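AdeR (Acinetobacter baumannii, PDB 5X5L) probably acts as a two-component response regulator controlling transcription, its C-terminal OmpR/PhoB-type domain being seen here bound to DNA of an intercistronic region. Local coordinates at residues C[8-13]-C[33-38]; C[28-33]-C[74-79]; C[49-54]-C[67-72]. All blocks are in the same frame, centred on the assembly; numbering follows the deposited sequence.

The three contacts run through the winged-helix domain; contacts 2 and 3 have residues on both DNA strands, contact 1 only T33 on chain J. Contact 1 (8-13 with 33-38) sets the N-terminal sheet against helix 32-41; contact 2 (28-33 with 74-79) ties the lead-in of that helix to helix 66-81; contact 3 (49-54 with 67-72) packs the start of helix 51-58 on the same long helix. Contacts 1 and 2 have centres about 10 Å apart and are joined by the salt bridge of E34 OE1 with K79 NZ, 2.6 Å. Centres of contacts 1 and 3 lie about 16 Å apart, yet T33 CG2 reaches H72 ND1 at 3.3 Å, beside the backbone of chain J.

Contact 1: residues C[8-13]-C[33-38]; sequences IEIDTD and TEYKII. With nucleotides of chain J.
The junction between the N-terminal antiparallel sheet and helix 32-41 of the winged-helix domain is formed here by I8, I10 and T12 against Y35 and I38. Strand 8-11 and the helical segment run at 115° to each other with axes 10.9 Å apart, a gap filled by side chains. I10 divides its two branches between the helix residues. Its CD1 comes to 4.1 Å from I38 CG1 and also lies by the carbonyl of I38, while its CG2 meets the Y35 ring obliquely, 3.9 Å from CE1. With CG anti to the backbone N (chi1 177°), Y35 brings its ring up to strand 8-11, and its OH arrives 3.5 Å from T12 CA, where the strand gives way to a turn. I8 adds a looser apolar contact, CD1 to CD1 of I38 at 4.5 Å. V17 of the next strand joins I10, Y35 and I38 in this layer, and H15 stacks on the Y35 ring. On the DNA-facing end of the helix, T33 N donates to OP1 of DT15 of chain J over 2.8 Å at a fairly straight 162°, and T33 OG1 also lies close to that phosphate. A four-stranded antiparallel sheet resting on the first helix of the DNA-binding core is characteristic of the OmpR/PhoB winged-helix fold.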
# COMPACT_ATOMS: atom_id res chain seq x y z
N ILE C 8 -5.45 22.80 3.50
CA ILE C 8 -5.98 21.43 3.66
C ILE C 8 -5.52 20.60 2.46
O ILE C 8 -5.96 20.83 1.33
CB ILE C 8 -7.53 21.40 3.72
CG1 ILE C 8 -8.00 22.06 5.03
CG2 ILE C 8 -8.06 19.96 3.60
CD1 ILE C 8 -9.48 22.00 5.31
N GLU C 9 -4.67 19.61 2.73
CA GLU C 9 -4.16 18.71 1.70
C GLU C 9 -4.77 17.33 1.91
O GLU C 9 -4.81 16.83 3.03
CB GLU C 9 -2.63 18.65 1.78
CG GLU C 9 -1.97 17.79 0.71
CD GLU C 9 -0.47 17.97 0.61
OE1 GLU C 9 0.11 18.87 1.26
OE2 GLU C 9 0.15 17.19 -0.12
N ILE C 10 -5.25 16.73 0.83
CA ILE C 10 -5.73 15.35 0.82
C ILE C 10 -4.87 14.56 -0.16
O ILE C 10 -4.86 14.86 -1.35
CB ILE C 10 -7.21 15.26 0.40
CG1 ILE C 10 -8.08 16.04 1.40
CG2 ILE C 10 -7.65 13.80 0.27
CD1 ILE C 10 -9.53 16.14 0.99
N ASP C 11 -4.13 13.59 0.36
CA ASP C 11 -3.39 12.62 -0.46
C ASP C 11 -4.31 11.42 -0.66
O ASP C 11 -4.61 10.68 0.29
CB ASP C 11 -2.10 12.21 0.25
CG ASP C 11 -1.23 11.27 -0.59
OD1 ASP C 11 -1.61 10.92 -1.73
OD2 ASP C 11 -0.14 10.89 -0.07
N THR C 12 -4.78 11.25 -1.90
CA THR C 12 -5.81 10.24 -2.21
C THR C 12 -5.27 8.80 -2.24
O THR C 12 -6.06 7.86 -2.04
CB THR C 12 -6.51 10.55 -3.55
OG1 THR C 12 -7.65 9.70 -3.74
CG2 THR C 12 -5.54 10.42 -4.74
N ASP C 13 -3.97 8.62 -2.47
CA ASP C 13 -3.38 7.27 -2.53
C ASP C 13 -3.21 6.65 -1.14
O ASP C 13 -3.48 5.45 -0.94
CB ASP C 13 -2.02 7.26 -3.26
CG ASP C 13 -1.94 8.20 -4.47
OD1 ASP C 13 -3.00 8.62 -5.01
OD2 ASP C 13 -0.79 8.51 -4.86
N THR C 33 -16.46 7.82 6.46
CA THR C 33 -17.50 8.81 6.14
C THR C 33 -16.92 10.23 6.13
O THR C 33 -17.11 10.97 5.17
CB THR C 33 -18.68 8.75 7.13
OG1 THR C 33 -19.21 7.43 7.10
CG2 THR C 33 -19.76 9.75 6.73
N GLU C 34 -16.22 10.57 7.21
CA GLU C 34 -15.57 11.88 7.36
C GLU C 34 -14.57 12.18 6.22
O GLU C 34 -14.51 13.29 5.72
CB GLU C 34 -14.88 11.99 8.72
CG GLU C 34 -15.86 12.10 9.90
CD GLU C 34 -15.23 11.82 11.27
OE1 GLU C 34 -14.00 11.64 11.37
OE2 GLU C 34 -15.99 11.77 12.26
N TYR C 35 -13.79 11.17 5.82
CA TYR C 35 -12.86 11.31 4.69
C TYR C 35 -13.61 11.62 3.40
O TYR C 35 -13.20 12.48 2.62
CB TYR C 35 -12.03 10.04 4.50
CG TYR C 35 -11.11 10.10 3.30
CD1 TYR C 35 -9.83 10.65 3.42
CD2 TYR C 35 -11.51 9.64 2.06
CE1 TYR C 35 -8.97 10.71 2.33
CE2 TYR C 35 -10.66 9.71 0.96
CZ TYR C 35 -9.39 10.24 1.11
OH TYR C 35 -8.55 10.31 0.02
N LYS C 36 -14.70 10.90 3.16
CA LYS C 36 -15.51 11.09 1.94
C LYS C 36 -16.10 12.50 1.88
O LYS C 36 -16.08 13.13 0.83
CB LYS C 36 -16.63 10.05 1.84
CG LYS C 36 -16.14 8.65 1.50
CD LYS C 36 -17.27 7.72 1.11
CE LYS C 36 -16.70 6.30 1.13
NZ LYS C 36 -17.63 5.25 0.63
N ILE C 37 -16.61 12.99 3.00
CA ILE C 37 -17.18 14.34 3.09
C ILE C 37 -16.15 15.39 2.67
O ILE C 37 -16.38 16.14 1.72
CB ILE C 37 -17.75 14.63 4.51
CG1 ILE C 37 -19.03 13.81 4.72
CG2 ILE C 37 -18.05 16.11 4.70
CD1 ILE C 37 -19.58 13.85 6.12
N ILE C 38 -15.01 15.42 3.37
CA ILE C 38 -13.96 16.42 3.08
C ILE C 38 -13.39 16.29 1.67
O ILE C 38 -13.08 17.31 1.03
CB ILE C 38 -12.84 16.40 4.16
CG1 ILE C 38 -11.89 17.59 4.01
CG2 ILE C 38 -12.02 15.11 4.10
CD1 ILE C 38 -12.56 18.94 4.22
P DT J 15 -18.11 6.22 9.86
OP1 DT J 15 -17.38 6.31 8.57
OP2 DT J 15 -18.00 7.33 10.84
O5' DT J 15 -19.64 5.94 9.53
C5' DT J 15 -20.08 4.62 9.16
C4' DT J 15 -21.40 4.34 9.84
O4' DT J 15 -21.20 4.18 11.26
C3' DT J 15 -22.42 5.47 9.68
O3' DT J 15 -23.57 5.00 8.99
C2' DT J 15 -22.75 5.89 11.11
C1' DT J 15 -22.34 4.68 11.92
N1 DT J 15 -21.98 4.93 13.34
C2 DT J 15 -22.69 4.31 14.34
O2 DT J 15 -23.65 3.58 14.12
N3 DT J 15 -22.25 4.58 15.61
C4 DT J 15 -21.19 5.39 15.97
O4 DT J 15 -20.92 5.54 17.16
C5 DT J 15 -20.48 6.01 14.87
C7 DT J 15 -19.32 6.91 15.17
C6 DT J 15 -20.90 5.75 13.63

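Contact 2: residues C[28-33]-C[74-79]; sequences LNLTLT and SKLRKK. With nucleotides of chain J; nucleotides of chain I.
In the winged-helix domain of the OmpR/PhoB class, the connection from the N-terminal sheet into helix 32-41 passes alongside helix 66-81, the recognition helix, and here residues 29-31 meet L76 and K79. K79 makes the polar part of the contact. Its chain is extended beyond CG and carries NZ to the carbonyl of N29, in the carbonyl plane, with NZ to O at 3.0 Å and a C=O...N angle of 153°. The ammonium also has a salt-bridge partner in E34, so a backbone oxygen and a carboxylate both hold it at the foot of helix 32-41. T31 lies across the lysine at about a right angle, its CG2 3.8 Å from K79 NZ. The apolar part is smaller: L30 and L76 cross obliquely, CD2 of L30 against CD1 of L76 at 3.6 Å, and both leucines continue onto I38. T31 is the N-cap of helix 32-41. Its OG1, held between the backbone N and the carbonyl carbon (chi1 76°), caps E34 N and also donates to OP2 of DT15 of chain J at 3.1 Å, so the phosphate sits at the N-terminus of the helix, where the helix dipole would favour it. K75 NZ bonds O6 of a guanine base. Helix 66-81 also meets chain I. S74 OG donates to OP2 of DG7 of chain I at 2.8 Å. A bend at chi3 (-57°) turns the R77 guanidinium so that the same OP2 lies at its edge, in plane, 3.0 Å from R77 NH1; its NH2 bonds to L89 O and sits 2.9 Å from OP1 of DT6 of chain I.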
# COMPACT_ATOMS: atom_id res chain seq x y z
N LEU C 28 -4.75 14.16 10.15
CA LEU C 28 -6.02 14.00 10.86
C LEU C 28 -6.44 12.55 10.89
O LEU C 28 -6.24 11.81 9.93
CB LEU C 28 -7.13 14.82 10.21
CG LEU C 28 -7.28 16.29 10.51
CD1 LEU C 28 -5.95 16.98 10.56
CD2 LEU C 28 -8.20 16.95 9.50
N ASN C 29 -7.06 12.16 12.00
CA ASN C 29 -7.64 10.84 12.18
C ASN C 29 -9.12 10.94 11.81
O ASN C 29 -9.97 11.16 12.68
CB ASN C 29 -7.44 10.34 13.62
CG ASN C 29 -7.70 8.85 13.79
OD1 ASN C 29 -8.71 8.33 13.26
ND2 ASN C 29 -6.81 8.16 14.57
N LEU C 30 -9.41 10.76 10.53
CA LEU C 30 -10.77 10.76 10.03
C LEU C 30 -11.33 9.36 9.90
O LEU C 30 -10.62 8.44 9.60
CB LEU C 30 -10.82 11.47 8.67
CG LEU C 30 -10.90 13.01 8.81
CD1 LEU C 30 -9.69 13.60 9.43
CD2 LEU C 30 -11.23 13.67 7.48
N THR C 31 -12.64 9.29 10.04
CA THR C 31 -13.40 8.09 9.76
C THR C 31 -13.57 8.03 8.23
O THR C 31 -13.29 9.01 7.55
CB THR C 31 -14.79 8.14 10.44
OG1 THR C 31 -15.64 9.01 9.71
CG2 THR C 31 -14.74 8.53 11.92
N LEU C 32 -14.03 6.90 7.71
CA LEU C 32 -14.27 6.76 6.27
C LEU C 32 -15.33 7.74 5.77
O LEU C 32 -15.11 8.41 4.76
CB LEU C 32 -14.69 5.33 5.91
CG LEU C 32 -14.87 5.04 4.41
CD1 LEU C 32 -13.55 5.18 3.66
CD2 LEU C 32 -15.40 3.63 4.20
N THR C 33 -16.46 7.82 6.46
CA THR C 33 -17.50 8.81 6.14
C THR C 33 -16.92 10.23 6.13
O THR C 33 -17.11 10.97 5.17
CB THR C 33 -18.68 8.75 7.13
OG1 THR C 33 -19.21 7.43 7.10
CG2 THR C 33 -19.76 9.75 6.73
N SER C 74 -20.50 17.63 11.87
CA SER C 74 -20.09 18.12 13.20
C SER C 74 -18.80 17.48 13.67
O SER C 74 -17.86 18.18 14.06
CB SER C 74 -21.19 17.86 14.23
OG SER C 74 -20.77 18.31 15.51
N LYS C 75 -18.77 16.14 13.63
CA LYS C 75 -17.61 15.38 14.08
C LYS C 75 -16.36 15.70 13.26
O LYS C 75 -15.27 15.81 13.83
CB LYS C 75 -17.89 13.88 14.06
CG LYS C 75 -18.87 13.46 15.13
CD LYS C 75 -19.29 12.00 14.98
CE LYS C 75 -20.15 11.57 16.13
NZ LYS C 75 -21.62 11.81 15.98
N LEU C 76 -16.53 15.86 11.95
CA LEU C 76 -15.44 16.33 11.09
C LEU C 76 -15.01 17.74 11.51
O LEU C 76 -13.81 17.99 11.64
CB LEU C 76 -15.84 16.31 9.61
CG LEU C 76 -14.84 16.89 8.60
CD1 LEU C 76 -13.48 16.21 8.71
CD2 LEU C 76 -15.39 16.78 7.18
N ARG C 77 -15.98 18.64 11.73
CA ARG C 77 -15.69 20.03 12.08
C ARG C 77 -14.86 20.11 13.34
O ARG C 77 -13.86 20.83 13.38
CB ARG C 77 -16.97 20.86 12.25
CG ARG C 77 -16.77 22.31 12.66
CD ARG C 77 -18.08 23.07 12.90
NE ARG C 77 -18.98 23.06 11.75
CZ ARG C 77 -20.16 22.45 11.67
NH1 ARG C 77 -20.68 21.75 12.68
NH2 ARG C 77 -20.87 22.55 10.54
N LYS C 78 -15.25 19.36 14.38
CA LYS C 78 -14.51 19.33 15.63
C LYS C 78 -13.05 18.95 15.40
O LYS C 78 -12.14 19.61 15.91
CB LYS C 78 -15.17 18.40 16.65
CG LYS C 78 -14.49 18.32 18.01
CD LYS C 78 -14.45 19.67 18.73
CE LYS C 78 -13.18 19.86 19.55
NZ LYS C 78 -13.17 19.04 20.80
N LYS C 79 -12.83 17.92 14.59
CA LYS C 79 -11.46 17.49 14.25
C LYS C 79 -10.67 18.57 13.51
O LYS C 79 -9.47 18.72 13.75
CB LYS C 79 -11.48 16.17 13.46
CG LYS C 79 -11.89 14.99 14.34
CD LYS C 79 -12.09 13.72 13.54
CE LYS C 79 -12.57 12.58 14.42
NZ LYS C 79 -12.82 11.33 13.66
P DT J 15 -18.11 6.22 9.86
OP1 DT J 15 -17.38 6.31 8.57
OP2 DT J 15 -18.00 7.33 10.84
O5' DT J 15 -19.64 5.94 9.53
C5' DT J 15 -20.08 4.62 9.16
C4' DT J 15 -21.40 4.34 9.84
O4' DT J 15 -21.20 4.18 11.26
C3' DT J 15 -22.42 5.47 9.68
O3' DT J 15 -23.57 5.00 8.99
C2' DT J 15 -22.75 5.89 11.11
C1' DT J 15 -22.34 4.68 11.92
N1 DT J 15 -21.98 4.93 13.34
C2 DT J 15 -22.69 4.31 14.34
O2 DT J 15 -23.65 3.58 14.12
N3 DT J 15 -22.25 4.58 15.61
C4 DT J 15 -21.19 5.39 15.97
O4 DT J 15 -20.92 5.54 17.16
C5 DT J 15 -20.48 6.01 14.87
C7 DT J 15 -19.32 6.91 15.17
C6 DT J 15 -20.90 5.75 13.63
P DG I 7 -20.53 21.86 16.81
OP1 DG I 7 -19.48 22.82 17.26
OP2 DG I 7 -20.31 21.04 15.59
O5' DG I 7 -20.84 20.86 18.01
C5' DG I 7 -21.43 21.29 19.24
C4' DG I 7 -21.75 20.10 20.12
O4' DG I 7 -23.05 19.58 19.77
C3' DG I 7 -20.78 18.92 19.99
O3' DG I 7 -20.50 18.33 21.26
C2' DG I 7 -21.53 17.93 19.13
C1' DG I 7 -22.96 18.17 19.55
N9 DG I 7 -23.99 17.80 18.58
C8 DG I 7 -23.95 17.92 17.21
N7 DG I 7 -25.05 17.52 16.63
C5 DG I 7 -25.85 17.09 17.67
C6 DG I 7 -27.16 16.54 17.65
O6 DG I 7 -27.89 16.32 16.68
N1 DG I 7 -27.61 16.24 18.93
C2 DG I 7 -26.89 16.45 20.09
N2 DG I 7 -27.50 16.12 21.23
N3 DG I 7 -25.67 16.97 20.12
C4 DG I 7 -25.22 17.26 18.88
P DT I 6 -24.71 22.95 11.81
OP1 DT I 6 -23.43 23.57 11.38
OP2 DT I 6 -25.13 21.67 11.20
O5' DT I 6 -24.64 22.78 13.39
C5' DT I 6 -24.22 23.88 14.22
C4' DT I 6 -23.92 23.39 15.61
O4' DT I 6 -25.12 22.85 16.21
C3' DT I 6 -22.88 22.28 15.68
O3' DT I 6 -21.90 22.67 16.65
C2' DT I 6 -23.68 21.04 16.05
C1' DT I 6 -24.87 21.59 16.81
N1 DT I 6 -26.14 20.82 16.78
C2 DT I 6 -26.73 20.46 17.97
O2 DT I 6 -26.23 20.67 19.06
N3 DT I 6 -27.93 19.81 17.84
C4 DT I 6 -28.60 19.51 16.67
O4 DT I 6 -29.68 18.93 16.71
C5 DT I 6 -27.93 19.94 15.46
C7 DT I 6 -28.58 19.64 14.14
C6 DT I 6 -26.76 20.57 15.57

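Contact 3: residues C[49-54]-C[67-72]; sequences FTRGEL and RTVDSH. With nucleotides of chain I; nucleotides of chain J.
D70 OD2 is gripped by two arginines, one from each segment. R67 NH1 reaches it at 2.8 Å, in the guanidinium plane and on the syn lone pair, whereas R51 NH2 comes from above the carboxylate plane at 3.2 Å. R51 completes a side-on grip through NE, which donates to D70 OD1 over 2.6 Å on the oxygen's syn lone pair, OD1 lying somewhat off the R51 guanidinium plane; the carboxylate and the R51 guanidinium are turned 60° against each other. An R51 chain extended from CG to NE brings its guanidinium over to the carboxylate. The DG5 phosphate and the D70 carboxylate probably balance the charge of the two neighbouring arginines: OP2 of DG5 of chain I lies at the edge of the R67 guanidinium, 3.0 Å from both NH1 and NH2, and R51 NH1 adds a weak bond to OP1. This network fixes the start of helix 51-58 against helix 66-81, the recognition helix of the winged-helix fold, which enters the major groove in OmpR/PhoB-type complexes. Next to this network V69 sets one methyl, CG2, against the R51 backbone oxygen and the other, CG1, against L54 CD1 at 3.8 Å, the V69 and L54 side chains crossing at about a right angle; Y97 of strand 96-98 touches R51, L54 and D70. Helix 51-58 itself opens with a capping box, E53 N donating to T50 OG1 and T50 N to E53 OE1. Toward the other DNA strand, H72 NE2 donates from the ring edge to OP2 of DC16 of chain J at 2.7 Å.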
# COMPACT_ATOMS: atom_id res chain seq x y z
N PHE C 49 -23.45 22.14 -0.71
CA PHE C 49 -23.94 20.77 -0.90
C PHE C 49 -25.14 20.57 -0.02
O PHE C 49 -25.12 20.96 1.14
CB PHE C 49 -22.85 19.76 -0.54
CG PHE C 49 -21.66 19.82 -1.45
CD1 PHE C 49 -20.65 20.74 -1.25
CD2 PHE C 49 -21.58 18.98 -2.54
CE1 PHE C 49 -19.56 20.81 -2.10
CE2 PHE C 49 -20.50 19.03 -3.41
CZ PHE C 49 -19.48 19.95 -3.18
N THR C 50 -26.19 19.96 -0.56
CA THR C 50 -27.37 19.62 0.25
C THR C 50 -27.05 18.38 1.09
O THR C 50 -26.06 17.69 0.88
CB THR C 50 -28.62 19.34 -0.62
OG1 THR C 50 -28.36 18.26 -1.53
CG2 THR C 50 -28.99 20.54 -1.44
N ARG C 51 -27.92 18.11 2.06
CA ARG C 51 -27.79 16.93 2.90
C ARG C 51 -27.99 15.67 2.07
O ARG C 51 -27.31 14.67 2.30
CB ARG C 51 -28.77 16.98 4.07
CG ARG C 51 -28.45 18.09 5.06
CD ARG C 51 -29.54 18.32 6.08
NE ARG C 51 -29.09 19.12 7.20
CZ ARG C 51 -28.99 20.45 7.23
NH1 ARG C 51 -29.33 21.19 6.18
NH2 ARG C 51 -28.55 21.05 8.34
N GLY C 52 -28.91 15.72 1.12
CA GLY C 52 -29.15 14.62 0.18
C GLY C 52 -27.93 14.25 -0.65
O GLY C 52 -27.67 13.06 -0.88
N GLU C 53 -27.19 15.26 -1.10
CA GLU C 53 -25.96 15.04 -1.87
C GLU C 53 -24.86 14.42 -1.01
O GLU C 53 -24.20 13.48 -1.45
CB GLU C 53 -25.43 16.33 -2.48
CG GLU C 53 -26.29 16.91 -3.58
CD GLU C 53 -25.72 18.19 -4.13
OE1 GLU C 53 -25.57 19.17 -3.38
OE2 GLU C 53 -25.38 18.21 -5.33
N LEU C 54 -24.67 14.95 0.19
CA LEU C 54 -23.68 14.42 1.12
C LEU C 54 -24.01 12.98 1.53
O LEU C 54 -23.11 12.15 1.64
CB LEU C 54 -23.56 15.31 2.36
CG LEU C 54 -23.00 16.71 2.10
CD1 LEU C 54 -23.22 17.61 3.32
CD2 LEU C 54 -21.52 16.66 1.73
N ARG C 67 -30.61 14.44 9.38
CA ARG C 67 -29.92 14.91 10.58
C ARG C 67 -28.63 14.14 10.85
O ARG C 67 -27.69 14.71 11.38
CB ARG C 67 -30.85 14.89 11.80
CG ARG C 67 -31.99 15.91 11.69
CD ARG C 67 -31.52 17.37 11.77
NE ARG C 67 -32.52 18.24 11.16
CZ ARG C 67 -32.29 19.36 10.48
NH1 ARG C 67 -31.06 19.82 10.26
NH2 ARG C 67 -33.33 20.05 9.99
N THR C 68 -28.58 12.86 10.47
CA THR C 68 -27.35 12.05 10.60
C THR C 68 -26.18 12.63 9.80
O THR C 68 -25.04 12.54 10.22
CB THR C 68 -27.60 10.58 10.22
OG1 THR C 68 -28.52 10.01 11.14
CG2 THR C 68 -26.31 9.77 10.26
N VAL C 69 -26.47 13.19 8.63
CA VAL C 69 -25.49 13.98 7.88
C VAL C 69 -24.90 15.09 8.74
O VAL C 69 -23.70 15.25 8.75
CB VAL C 69 -26.13 14.69 6.63
CG1 VAL C 69 -25.06 15.47 5.85
CG2 VAL C 69 -26.87 13.71 5.74
N ASP C 70 -25.74 15.84 9.44
CA ASP C 70 -25.29 16.94 10.29
C ASP C 70 -24.27 16.45 11.31
O ASP C 70 -23.23 17.10 11.51
CB ASP C 70 -26.46 17.63 11.05
CG ASP C 70 -27.56 18.15 10.14
OD1 ASP C 70 -27.52 17.89 8.92
OD2 ASP C 70 -28.46 18.84 10.67
N SER C 71 -24.53 15.30 11.92
CA SER C 71 -23.64 14.76 12.94
C SER C 71 -22.28 14.36 12.37
O SER C 71 -21.26 14.59 13.02
CB SER C 71 -24.28 13.57 13.66
OG SER C 71 -23.73 13.40 14.95
N HIS C 72 -22.25 13.78 11.16
CA HIS C 72 -20.97 13.47 10.52
C HIS C 72 -20.17 14.73 10.25
O HIS C 72 -18.95 14.73 10.42
CB HIS C 72 -21.13 12.68 9.22
CG HIS C 72 -21.50 11.24 9.42
ND1 HIS C 72 -20.61 10.29 9.87
CD2 HIS C 72 -22.66 10.59 9.19
CE1 HIS C 72 -21.21 9.12 9.93
NE2 HIS C 72 -22.46 9.27 9.53
P DG I 5 -30.99 23.72 8.99
OP1 DG I 5 -30.18 23.99 7.78
OP2 DG I 5 -31.81 22.48 9.07
O5' DG I 5 -29.98 23.82 10.21
C5' DG I 5 -29.21 25.02 10.41
C4' DG I 5 -28.13 24.82 11.45
O4' DG I 5 -28.76 24.66 12.75
C3' DG I 5 -27.21 23.60 11.28
O3' DG I 5 -25.88 24.01 11.62
C2' DG I 5 -27.83 22.57 12.22
C1' DG I 5 -28.35 23.44 13.35
N9 DG I 5 -29.49 22.91 14.09
C8 DG I 5 -30.69 22.46 13.59
N7 DG I 5 -31.52 22.07 14.52
C5 DG I 5 -30.84 22.30 15.70
C6 DG I 5 -31.23 22.09 17.05
O6 DG I 5 -32.30 21.63 17.48
N1 DG I 5 -30.23 22.46 17.94
C2 DG I 5 -29.00 22.98 17.58
N2 DG I 5 -28.17 23.28 18.59
N3 DG I 5 -28.62 23.19 16.33
C4 DG I 5 -29.58 22.83 15.45
P DC J 16 -24.56 6.03 8.32
OP1 DC J 16 -25.10 5.41 7.09
OP2 DC J 16 -23.87 7.34 8.25
O5' DC J 16 -25.72 6.14 9.39
C5' DC J 16 -26.51 4.99 9.72
C4' DC J 16 -27.13 5.20 11.08
O4' DC J 16 -26.09 5.47 12.04
C3' DC J 16 -28.06 6.41 11.14
O3' DC J 16 -29.42 5.97 11.02
C2' DC J 16 -27.72 7.08 12.47
C1' DC J 16 -26.65 6.21 13.10
N1 DC J 16 -25.55 6.91 13.78
C2 DC J 16 -25.38 6.73 15.16
O2 DC J 16 -26.20 6.03 15.77
N3 DC J 16 -24.35 7.34 15.78
C4 DC J 16 -23.51 8.10 15.09
N4 DC J 16 -22.51 8.69 15.75
C5 DC J 16 -23.65 8.30 13.69
C6 DC J 16 -24.67 7.69 13.08
P DC J 17 -30.59 7.04 10.93
OP1 DC J 17 -31.77 6.39 10.31
OP2 DC J 17 -30.05 8.28 10.33
O5' DC J 17 -30.95 7.28 12.46
C5' DC J 17 -31.29 6.19 13.32
C4' DC J 17 -31.35 6.68 14.75
O4' DC J 17 -30.03 7.09 15.17
C3' DC J 17 -32.27 7.88 14.97
O3' DC J 17 -33.29 7.50 15.90
C2' DC J 17 -31.34 9.00 15.40
C1' DC J 17 -30.11 8.28 15.92
N1 DC J 17 -28.82 8.98 15.78
C2 DC J 17 -27.98 9.08 16.89
O2 DC J 17 -28.36 8.62 17.98
N3 DC J 17 -26.78 9.68 16.76
C4 DC J 17 -26.40 10.17 15.58
N4 DC J 17 -25.21 10.76 15.49
C5 DC J 17 -27.22 10.05 14.42
C6 DC J 17 -28.41 9.46 14.57